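Local coordinates for acyl-homoserine-lactone synthase (Pseudomonas aeruginosa, PDB 1RO5), which makes the quorum-sensing autoinducer N-(3-oxododecanoyl)homoserine lactone from a fatty acyl-[acyl carrier protein] and S-adenosyl-L-methionine, at residues L180-K183 and T184-L188; H23-R26 and A27-K31; L166-I170 and E171-A175. All blocks are in the same frame, centred on the assembly; numbering follows the deposited sequence.

Contact 1 of 3, residues L180-K183 and T184-L188; sequences LNAK and TQIAL
Asn181 and Thr184 meet at the start of helix 182-189, where the chain leaves strand 171-179. Asn181 is the N-cap: its OD1 accepts from Thr184 N across 3.3 Å, a nearly straight (170°) but long and therefore weak capping bond. With CG turned between the backbone N and the carbonyl carbon (chi1 55°), the amide folds back over the first turn. The two side chains cross at about a right angle, and beyond this bond their polar atoms look outward: Asn181 ND2 is hydrogen-bonded to Asp158 OD2, while Thr184 OG1 engages Glu179 O and Asp158 N.

A second side-chain bond reaches further back. Gln185 NE2 donates to Leu180 O at 3.1 Å, tilted out of the carbonyl plane. The extended chain of Gln185, with CG beside its own backbone N (chi1 -75°), runs close over the Asn181 carbonyl, and OE1 at its end takes the N-H of Leu193.

The backbone bonds are of the i to i+4 alpha-helical kind. Gln185 N to Asn181 O measures 2.8 Å, and Ile186 N to Ala182 O and Ala187 N to Lys183 O continue the series.

Apolar contact is slight. Ala182 CB and Ile186 CD1 are 4.5 Å apart on the exposed flank, whereas Leu180 and Leu188 turn to helix 118-133.

The chemistry is thus that of a helix start: Asn181 serves one early amide through OD1 and another through its carbonyl, and Gln185 ties both Leu180 before the helix and Leu193 beyond it to the first turns.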
ATOM      1  N   LEU A 180      13.594  -2.172  -2.338  1.00 37.70           N
ATOM      2  CA  LEU A 180      13.341  -3.637  -2.469  1.00 39.60           C
ATOM      3  C   LEU A 180      14.685  -4.449  -2.746  1.00 40.20           C
ATOM      4  O   LEU A 180      14.746  -5.330  -3.626  1.00 37.92           O
ATOM      5  CB  LEU A 180      12.266  -3.945  -3.552  1.00 39.37           C
ATOM      6  CG  LEU A 180      10.953  -3.083  -3.513  1.00 40.11           C
ATOM      7  CD1 LEU A 180      10.053  -3.476  -4.634  1.00 31.04           C
ATOM      8  CD2 LEU A 180      10.267  -3.383  -2.161  1.00 27.51           C
ATOM      9  N   ASN A 181      15.740  -4.099  -2.004  1.00 40.58           N
ATOM     10  CA  ASN A 181      17.043  -4.703  -2.193  1.00 40.88           C
ATOM     11  C   ASN A 181      17.084  -6.049  -1.443  1.00 44.04           C
ATOM     12  O   ASN A 181      16.062  -6.679  -1.023  1.00 44.47           O
ATOM     13  CB  ASN A 181      18.132  -3.707  -1.712  1.00 37.50           C
ATOM     14  CG  ASN A 181      17.898  -3.280  -0.283  1.00 36.94           C
ATOM     15  OD1 ASN A 181      17.235  -3.992   0.466  1.00 36.06           O
ATOM     16  ND2 ASN A 181      18.387  -2.117   0.094  1.00 33.28           N
ATOM     17  N   ALA A 182      18.327  -6.498  -1.254  1.00 47.60           N
ATOM     18  CA  ALA A 182      18.686  -7.790  -0.696  1.00 45.36           C
ATOM     19  C   ALA A 182      18.217  -7.873   0.736  1.00 43.89           C
ATOM     20  O   ALA A 182      17.605  -8.928   1.194  1.00 44.45           O
ATOM     21  CB  ALA A 182      20.345  -7.916  -0.805  1.00 47.32           C
ATOM     22  N   LYS A 183      18.517  -6.817   1.492  1.00 42.14           N
ATOM     23  CA  LYS A 183      18.098  -6.858   2.888  1.00 43.24           C
ATOM     24  C   LYS A 183      16.538  -7.114   3.067  1.00 43.87           C
ATOM     25  O   LYS A 183      16.035  -8.079   3.868  1.00 44.60           O
ATOM     26  CB  LYS A 183      18.597  -5.617   3.578  1.00 44.44           C
ATOM     27  CG  LYS A 183      18.165  -5.605   5.026  1.00 47.94           C
ATOM     28  CD  LYS A 183      18.287  -4.145   5.471  1.00 56.33           C
ATOM     29  CE  LYS A 183      17.479  -3.891   6.728  1.00 56.97           C
ATOM     30  NZ  LYS A 183      18.361  -3.000   7.489  1.00 61.98           N
ATOM     31  N   THR A 184      15.763  -6.386   2.213  1.00 41.75           N
ATOM     32  CA  THR A 184      14.271  -6.525   2.187  1.00 39.53           C
ATOM     33  C   THR A 184      13.900  -7.866   1.752  1.00 38.55           C
ATOM     34  O   THR A 184      13.016  -8.525   2.310  1.00 37.08           O
ATOM     35  CB  THR A 184      13.629  -5.463   1.265  1.00 38.51           C
ATOM     36  OG1 THR A 184      13.892  -4.149   1.813  1.00 38.19           O
ATOM     37  CG2 THR A 184      12.129  -5.570   1.160  1.00 36.84           C
ATOM     38  N   GLN A 185      14.533  -8.269   0.678  1.00 40.66           N
ATOM     39  CA  GLN A 185      14.174  -9.537   0.103  1.00 42.27           C
ATOM     40  C   GLN A 185      14.413 -10.653   1.119  1.00 45.99           C
ATOM     41  O   GLN A 185      13.598 -11.594   1.252  1.00 45.74           O
ATOM     42  CB  GLN A 185      15.025  -9.737  -1.123  1.00 43.22           C
ATOM     43  CG  GLN A 185      14.581  -8.881  -2.333  1.00 42.06           C
ATOM     44  CD  GLN A 185      15.401  -9.183  -3.555  1.00 46.03           C
ATOM     45  OE1 GLN A 185      15.567 -10.346  -3.898  1.00 51.44           O
ATOM     46  NE2 GLN A 185      15.996  -8.153  -4.174  1.00 42.75           N
ATOM     47  N   ILE A 186      15.552 -10.573   1.832  1.00 49.01           N
ATOM     48  CA  ILE A 186      15.915 -11.642   2.776  1.00 51.45           C
ATOM     49  C   ILE A 186      14.907 -11.628   3.962  1.00 51.32           C
ATOM     50  O   ILE A 186      14.376 -12.671   4.357  1.00 53.60           O
ATOM     51  CB  ILE A 186      17.367 -11.542   3.263  1.00 51.63           C
ATOM     52  CG1 ILE A 186      18.397 -11.712   2.105  1.00 54.13           C
ATOM     53  CG2 ILE A 186      17.569 -12.671   4.265  1.00 53.32           C
ATOM     54  CD1 ILE A 186      19.832 -11.025   2.362  1.00 54.34           C
ATOM     55  N   ALA A 187      14.616 -10.434   4.479  1.00 52.02           N
ATOM     56  CA  ALA A 187      13.562 -10.224   5.489  1.00 50.04           C
ATOM     57  C   ALA A 187      12.292 -10.807   5.081  1.00 50.21           C
ATOM     58  O   ALA A 187      11.669 -11.463   5.856  1.00 50.93           O
ATOM     59  CB  ALA A 187      13.377  -8.674   5.768  1.00 50.96           C
ATOM     60  N   LEU A 188      11.854 -10.551   3.857  1.00 51.24           N
ATOM     61  CA  LEU A 188      10.596 -11.138   3.374  1.00 51.71           C
ATOM     62  C   LEU A 188      10.524 -12.613   3.036  1.00 52.91           C
ATOM     63  O   LEU A 188       9.468 -13.252   3.211  1.00 53.56           O
ATOM     64  CB  LEU A 188      10.086 -10.373   2.102  1.00 51.53           C
ATOM     65  CG  LEU A 188       9.675  -8.902   2.294  1.00 51.41           C
ATOM     66  CD1 LEU A 188       9.315  -8.341   1.048  1.00 44.91           C
ATOM     67  CD2 LEU A 188       8.567  -8.727   3.407  1.00 47.32           C
TER

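Contact 2 of 3, residues H23-R26 and A27-K31; sequences HKLR and AQVFK
The Phe30 ring meets Arg26 O at its edge: the carbonyl oxygen lies in the ring plane, 3.3 Å from Phe30 CD1. With CG beside the backbone N (chi1 -73°), the ring leans back along helix 16-30 toward the preceding turn, and Arg104 makes a cation-pi contact with it. The second flat group is the Arg26 guanidinium. His23 ND1 stands 3.7 Å above one of its faces, displaced toward the rim, while the charged end is held by salt bridges from NE to Glu45 and from NH2 to Asp50. Arg70 NH1 also lies close to Arg26 NH2. The His23 ring has partners at both nitrogens, ND1 with Glu45 O and NE2 with Arg11 NH1.

Four backbone bonds, each joining residues four apart, carry the helix through the contact. The shortest, Phe30 N to Arg26 O at 2.7 Å, uses the same oxygen that borders the ring. Ala27 N reaches His23 O at 2.9 Å from 35° above the carbonyl plane, whereas Gln28 N approaches Lys24 O in plane.

Side-chain packing is modest. Leu25 CD1 touches Val29 CG2 at 4.2 Å, and Gln28 CG lies 3.3 Å from Lys24 O as its extended chain passes back over that turn. Lys24 itself leads off to a salt bridge with Glu43.

The two ranges form the last turns of helix 16-30, which leaves helical geometry at Lys31. Leu25, Arg26 and Val29 rest on Ala106 of strand 99-107; Leu25 and Arg26 also reach Val65 and Cys68, respectively, of strand 64-73. Strand 44-45 borders His23 and Ala27.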
ATOM      1  N   HIS A  23     -13.383  -0.538  -2.240  1.00 32.86           N
ATOM      2  CA  HIS A  23     -13.611   0.865  -1.911  1.00 31.59           C
ATOM      3  C   HIS A  23     -14.520   0.907  -0.636  1.00 32.55           C
ATOM      4  O   HIS A  23     -14.451   1.867   0.063  1.00 30.13           O
ATOM      5  CB  HIS A  23     -14.365   1.559  -3.115  1.00 30.95           C
ATOM      6  CG  HIS A  23     -13.472   1.851  -4.302  1.00 26.33           C
ATOM      7  ND1 HIS A  23     -12.454   2.727  -4.211  1.00 22.61           N
ATOM      8  CD2 HIS A  23     -13.456   1.391  -5.577  1.00 24.37           C
ATOM      9  CE1 HIS A  23     -11.834   2.835  -5.387  1.00 24.82           C
ATOM     10  NE2 HIS A  23     -12.404   2.010  -6.232  1.00 28.45           N
ATOM     11  N   LYS A  24     -15.394  -0.100  -0.422  1.00 31.92           N
ATOM     12  CA  LYS A  24     -16.211  -0.141   0.793  1.00 35.20           C
ATOM     13  C   LYS A  24     -15.259  -0.393   1.964  1.00 35.94           C
ATOM     14  O   LYS A  24     -15.384   0.266   2.950  1.00 39.11           O
ATOM     15  CB  LYS A  24     -17.293  -1.249   0.818  1.00 33.55           C
ATOM     16  CG  LYS A  24     -18.405  -1.199  -0.170  1.00 43.14           C
ATOM     17  CD  LYS A  24     -19.751  -0.779   0.389  1.00 58.99           C
ATOM     18  CE  LYS A  24     -20.921  -0.933  -0.677  1.00 67.99           C
ATOM     19  NZ  LYS A  24     -22.260  -0.922   0.119  1.00 71.98           N
ATOM     20  N   LEU A  25     -14.340  -1.344   1.834  1.00 35.79           N
ATOM     21  CA  LEU A  25     -13.292  -1.608   2.829  1.00 36.51           C
ATOM     22  C   LEU A  25     -12.493  -0.373   3.092  1.00 33.56           C
ATOM     23  O   LEU A  25     -12.238  -0.084   4.225  1.00 35.48           O
ATOM     24  CB  LEU A  25     -12.354  -2.761   2.436  1.00 33.90           C
ATOM     25  CG  LEU A  25     -11.256  -3.090   3.415  1.00 37.59           C
ATOM     26  CD1 LEU A  25     -11.792  -3.228   4.858  1.00 39.24           C
ATOM     27  CD2 LEU A  25     -10.678  -4.439   3.111  1.00 31.39           C
ATOM     28  N   ARG A  26     -12.111   0.379   2.061  1.00 32.58           N
ATOM     29  CA  ARG A  26     -11.387   1.630   2.300  1.00 30.18           C
ATOM     30  C   ARG A  26     -12.266   2.650   3.042  1.00 31.90           C
ATOM     31  O   ARG A  26     -11.725   3.449   3.829  1.00 29.69           O
ATOM     32  CB  ARG A  26     -10.953   2.217   0.980  1.00 29.22           C
ATOM     33  CG  ARG A  26      -9.755   1.471   0.428  1.00 29.70           C
ATOM     34  CD  ARG A  26      -9.350   1.860  -1.004  1.00 30.76           C
ATOM     35  NE  ARG A  26      -9.335   3.296  -1.331  1.00 27.20           N
ATOM     36  CZ  ARG A  26      -9.113   3.826  -2.559  1.00 25.59           C
ATOM     37  NH1 ARG A  26      -8.816   3.051  -3.608  1.00 22.56           N
ATOM     38  NH2 ARG A  26      -9.231   5.171  -2.738  1.00 32.35           N
ATOM     39  N   ALA A  27     -13.583   2.679   2.719  1.00 31.33           N
ATOM     40  CA  ALA A  27     -14.478   3.552   3.494  1.00 35.74           C
ATOM     41  C   ALA A  27     -14.578   3.116   4.986  1.00 39.38           C
ATOM     42  O   ALA A  27     -14.575   3.976   5.878  1.00 38.94           O
ATOM     43  CB  ALA A  27     -15.883   3.641   2.886  1.00 32.48           C
ATOM     44  N   GLN A  28     -14.640   1.800   5.239  1.00 40.19           N
ATOM     45  CA  GLN A  28     -14.745   1.320   6.589  1.00 44.82           C
ATOM     46  C   GLN A  28     -13.495   1.733   7.346  1.00 45.78           C
ATOM     47  O   GLN A  28     -13.571   2.173   8.510  1.00 46.77           O
ATOM     48  CB  GLN A  28     -14.985  -0.210   6.629  1.00 46.28           C
ATOM     49  CG  GLN A  28     -16.375  -0.639   5.972  1.00 51.86           C
ATOM     50  CD  GLN A  28     -16.606  -2.159   6.030  1.00 63.42           C
ATOM     51  OE1 GLN A  28     -15.975  -3.015   5.294  1.00 58.20           O
ATOM     52  NE2 GLN A  28     -17.510  -2.511   6.947  1.00 68.02           N
ATOM     53  N   VAL A  29     -12.360   1.737   6.641  1.00 45.85           N
ATOM     54  CA  VAL A  29     -11.120   2.183   7.282  1.00 44.92           C
ATOM     55  C   VAL A  29     -10.944   3.636   7.422  1.00 44.84           C
ATOM     56  O   VAL A  29     -10.625   4.060   8.485  1.00 45.46           O
ATOM     57  CB  VAL A  29      -9.910   1.492   6.672  1.00 44.78           C
ATOM     58  CG1 VAL A  29      -8.589   2.034   7.192  1.00 36.96           C
ATOM     59  CG2 VAL A  29     -10.100  -0.012   6.969  1.00 43.42           C
ATOM     60  N   PHE A  30     -11.104   4.378   6.332  1.00 46.19           N
ATOM     61  CA  PHE A  30     -10.746   5.812   6.217  1.00 46.18           C
ATOM     62  C   PHE A  30     -11.913   6.785   6.470  1.00 48.55           C
ATOM     63  O   PHE A  30     -11.701   7.967   6.470  1.00 45.83           O
ATOM     64  CB  PHE A  30     -10.145   6.166   4.828  1.00 42.76           C
ATOM     65  CG  PHE A  30      -8.757   5.650   4.621  1.00 41.59           C
ATOM     66  CD1 PHE A  30      -8.554   4.338   4.135  1.00 38.17           C
ATOM     67  CD2 PHE A  30      -7.648   6.436   4.970  1.00 38.29           C
ATOM     68  CE1 PHE A  30      -7.242   3.776   4.035  1.00 40.01           C
ATOM     69  CE2 PHE A  30      -6.339   5.964   4.787  1.00 38.90           C
ATOM     70  CZ  PHE A  30      -6.126   4.597   4.341  1.00 42.32           C
ATOM     71  N   LYS A  31     -13.143   6.300   6.605  1.00 53.67           N
ATOM     72  CA  LYS A  31     -14.314   7.202   6.817  1.00 61.05           C
ATOM     73  C   LYS A  31     -14.062   8.214   7.956  1.00 63.33           C
ATOM     74  O   LYS A  31     -13.545   7.818   9.060  1.00 63.05           O
ATOM     75  CB  LYS A  31     -15.644   6.447   7.079  1.00 62.47           C
ATOM     76  CG  LYS A  31     -15.524   5.460   8.352  1.00 69.33           C
ATOM     77  CD  LYS A  31     -16.902   4.971   8.874  1.00 80.53           C
ATOM     78  CE  LYS A  31     -16.717   4.300  10.260  1.00 85.86           C
ATOM     79  NZ  LYS A  31     -17.555   3.027  10.357  1.00 90.32           N
TER

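Contact 3 of 3, residues L166-I170 and E171-A175; sequences LKIGI and ERAVA
Leu166 and Ala173 form a hydrogen-bonded antiparallel pair, closed by Ala173 N to Leu166 O at 2.7 Å and Leu166 N to Ala173 O at 2.8 Å. Ile168 and Glu171 repeat the pattern at the type II' turn, less straightly: Ile168 N to Glu171 O has an N-H...O angle of 137°, and Glu171 N approaches Ile168 O from 46° above its carbonyl plane. Gly169, with its positive phi, supplies the backbone torsion the turn requires.

Lys167 and Arg172 lie between them as a non-hydrogen-bonded pair. Here CA-H groups face carbonyls, with Lys167 CA 3.2 Å from Glu171 O. The bent lysine chain brings Lys167 NZ back to Gly169 O at 2.8 Å, a hydrogen bond within 166-170 that runs from the strand to the turn.

Ile168 CG1, placed beside its own backbone N (chi1 -51°), presses on Ala173 CB at 3.4 Å, tighter than usual for carbons. The side chains of Ile170 and Glu171 run alongside each other in the same direction, Ile170 CG1 3.8 Å from Glu171 OE1; that oxygen also makes a long, weak ion pair with Arg33.

Strand 166-168 pairs only with 171-179 in the mixed sheet, while 171-179 is joined on to strand 139-145. Arg172 and Val174 bond through their backbones to Val146 and Thr144, Val174 touches Glu149 of helix 146-154, and Trp36 packs on Glu171.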
ATOM      1  N   LEU A 166       4.763  14.027  10.867  1.00 38.92           N
ATOM      2  CA  LEU A 166       3.936  15.220  11.069  1.00 41.27           C
ATOM      3  C   LEU A 166       2.549  14.749  11.487  1.00 41.00           C
ATOM      4  O   LEU A 166       2.158  13.634  11.177  1.00 42.04           O
ATOM      5  CB  LEU A 166       3.864  16.129   9.795  1.00 39.62           C
ATOM      6  CG  LEU A 166       5.119  16.858   9.287  1.00 44.74           C
ATOM      7  CD1 LEU A 166       4.834  17.588   7.904  1.00 40.12           C
ATOM      8  CD2 LEU A 166       5.684  17.963  10.388  1.00 37.88           C
ATOM      9  N   LYS A 167       1.851  15.563  12.242  1.00 40.56           N
ATOM     10  CA  LYS A 167       0.521  15.229  12.637  1.00 42.11           C
ATOM     11  C   LYS A 167      -0.398  15.383  11.416  1.00 42.87           C
ATOM     12  O   LYS A 167      -0.612  16.493  10.898  1.00 41.77           O
ATOM     13  CB  LYS A 167       0.055  16.079  13.832  1.00 43.52           C
ATOM     14  CG  LYS A 167      -1.427  15.896  14.359  1.00 49.00           C
ATOM     15  CD  LYS A 167      -2.003  17.251  14.869  1.00 55.16           C
ATOM     16  CE  LYS A 167      -3.560  17.212  15.205  1.00 61.16           C
ATOM     17  NZ  LYS A 167      -4.633  17.501  14.058  1.00 60.28           N
ATOM     18  N   ILE A 168      -0.929  14.261  10.944  1.00 41.87           N
ATOM     19  CA  ILE A 168      -1.954  14.370   9.918  1.00 42.44           C
ATOM     20  C   ILE A 168      -3.234  13.822  10.477  1.00 39.25           C
ATOM     21  O   ILE A 168      -3.318  12.621  10.789  1.00 36.93           O
ATOM     22  CB  ILE A 168      -1.555  13.617   8.616  1.00 42.99           C
ATOM     23  CG1 ILE A 168      -0.155  14.014   8.124  1.00 47.40           C
ATOM     24  CG2 ILE A 168      -2.502  13.994   7.508  1.00 45.94           C
ATOM     25  CD1 ILE A 168      -0.072  15.327   7.731  1.00 51.84           C
ATOM     26  N   GLY A 169      -4.245  14.693  10.597  1.00 40.11           N
ATOM     27  CA  GLY A 169      -5.498  14.333  11.281  1.00 36.91           C
ATOM     28  C   GLY A 169      -5.189  13.951  12.735  1.00 40.53           C
ATOM     29  O   GLY A 169      -4.559  14.732  13.493  1.00 39.82           O
ATOM     30  N   ILE A 170      -5.500  12.711  13.134  1.00 41.96           N
ATOM     31  CA  ILE A 170      -5.207  12.283  14.521  1.00 42.13           C
ATOM     32  C   ILE A 170      -3.972  11.389  14.507  1.00 40.30           C
ATOM     33  O   ILE A 170      -3.652  10.747  15.535  1.00 40.20           O
ATOM     34  CB  ILE A 170      -6.430  11.516  15.078  1.00 45.35           C
ATOM     35  CG1 ILE A 170      -6.662  10.200  14.274  1.00 45.36           C
ATOM     36  CG2 ILE A 170      -7.742  12.421  15.096  1.00 42.71           C
ATOM     37  CD1 ILE A 170      -7.554   9.309  14.977  1.00 47.08           C
ATOM     38  N   GLU A 171      -3.318  11.266  13.331  1.00 37.26           N
ATOM     39  CA  GLU A 171      -2.144  10.352  13.226  1.00 35.46           C
ATOM     40  C   GLU A 171      -0.811  11.158  13.229  1.00 36.24           C
ATOM     41  O   GLU A 171      -0.792  12.362  12.903  1.00 36.17           O
ATOM     42  CB  GLU A 171      -2.197   9.469  11.965  1.00 34.36           C
ATOM     43  CG  GLU A 171      -3.503   8.702  11.693  1.00 34.26           C
ATOM     44  CD  GLU A 171      -3.842   7.653  12.724  1.00 38.45           C
ATOM     45  OE1 GLU A 171      -4.972   7.167  12.704  1.00 45.48           O
ATOM     46  OE2 GLU A 171      -2.994   7.291  13.587  1.00 41.96           O
ATOM     47  N   ARG A 172       0.276  10.459  13.571  1.00 35.70           N
ATOM     48  CA  ARG A 172       1.628  10.857  13.245  1.00 35.73           C
ATOM     49  C   ARG A 172       2.025  10.192  11.965  1.00 35.34           C
ATOM     50  O   ARG A 172       2.263   8.998  11.900  1.00 36.55           O
ATOM     51  CB  ARG A 172       2.585  10.504  14.383  1.00 33.57           C
ATOM     52  CG  ARG A 172       2.305  11.419  15.646  1.00 36.85           C
ATOM     53  CD  ARG A 172       3.257  11.167  16.838  1.00 39.82           C
ATOM     54  NE  ARG A 172       3.210   9.728  17.167  1.00 37.27           N
ATOM     55  CZ  ARG A 172       4.260   9.010  17.512  1.00 37.20           C
ATOM     56  NH1 ARG A 172       5.489   9.598  17.557  1.00 37.26           N
ATOM     57  NH2 ARG A 172       4.075   7.696  17.762  1.00 37.52           N
ATOM     58  N   ALA A 173       2.098  10.952  10.919  1.00 34.65           N
ATOM     59  CA  ALA A 173       2.287  10.341   9.581  1.00 34.06           C
ATOM     60  C   ALA A 173       3.701  10.593   9.161  1.00 34.20           C
ATOM     61  O   ALA A 173       4.266  11.569   9.595  1.00 34.69           O
ATOM     62  CB  ALA A 173       1.357  10.982   8.600  1.00 31.48           C
ATOM     63  N   VAL A 174       4.271   9.756   8.292  1.00 33.83           N
ATOM     64  CA  VAL A 174       5.586   9.960   7.785  1.00 32.32           C
ATOM     65  C   VAL A 174       5.611   9.424   6.355  1.00 33.30           C
ATOM     66  O   VAL A 174       4.834   8.525   6.035  1.00 34.00           O
ATOM     67  CB  VAL A 174       6.571   9.132   8.724  1.00 34.50           C
ATOM     68  CG1 VAL A 174       6.094   7.586   8.893  1.00 30.87           C
ATOM     69  CG2 VAL A 174       8.037   9.269   8.332  1.00 29.71           C
ATOM     70  N   ALA A 175       6.511   9.929   5.496  1.00 33.94           N
ATOM     71  CA  ALA A 175       6.805   9.415   4.149  1.00 32.79           C
ATOM     72  C   ALA A 175       7.982   8.475   4.235  1.00 35.29           C
ATOM     73  O   ALA A 175       9.076   8.865   4.707  1.00 35.56           O
ATOM     74  CB  ALA A 175       7.215  10.564   3.168  1.00 33.51           C
TER

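How the contacts relate
All three contacts are local and partly buried, joining neighbours in sequence. Contacts 1 and 2 are both helical, but one opens its helix and the other ends one. They lie on opposite sides of the chain's centre, about 30 Å between centres. Contact 1 adds amide side-chain bonds from Asn181 and Gln185 to its backbone bonds; contact 2, with the most buried residues, gathers charged groups against the sheet; contact 3 is a strand hairpin held chiefly by backbone bonds. Strand 171-179 leads from contact 3 directly to the helix of contact 1. Contacts 2 and 3 come to about 8 Å at their nearest atoms without touching.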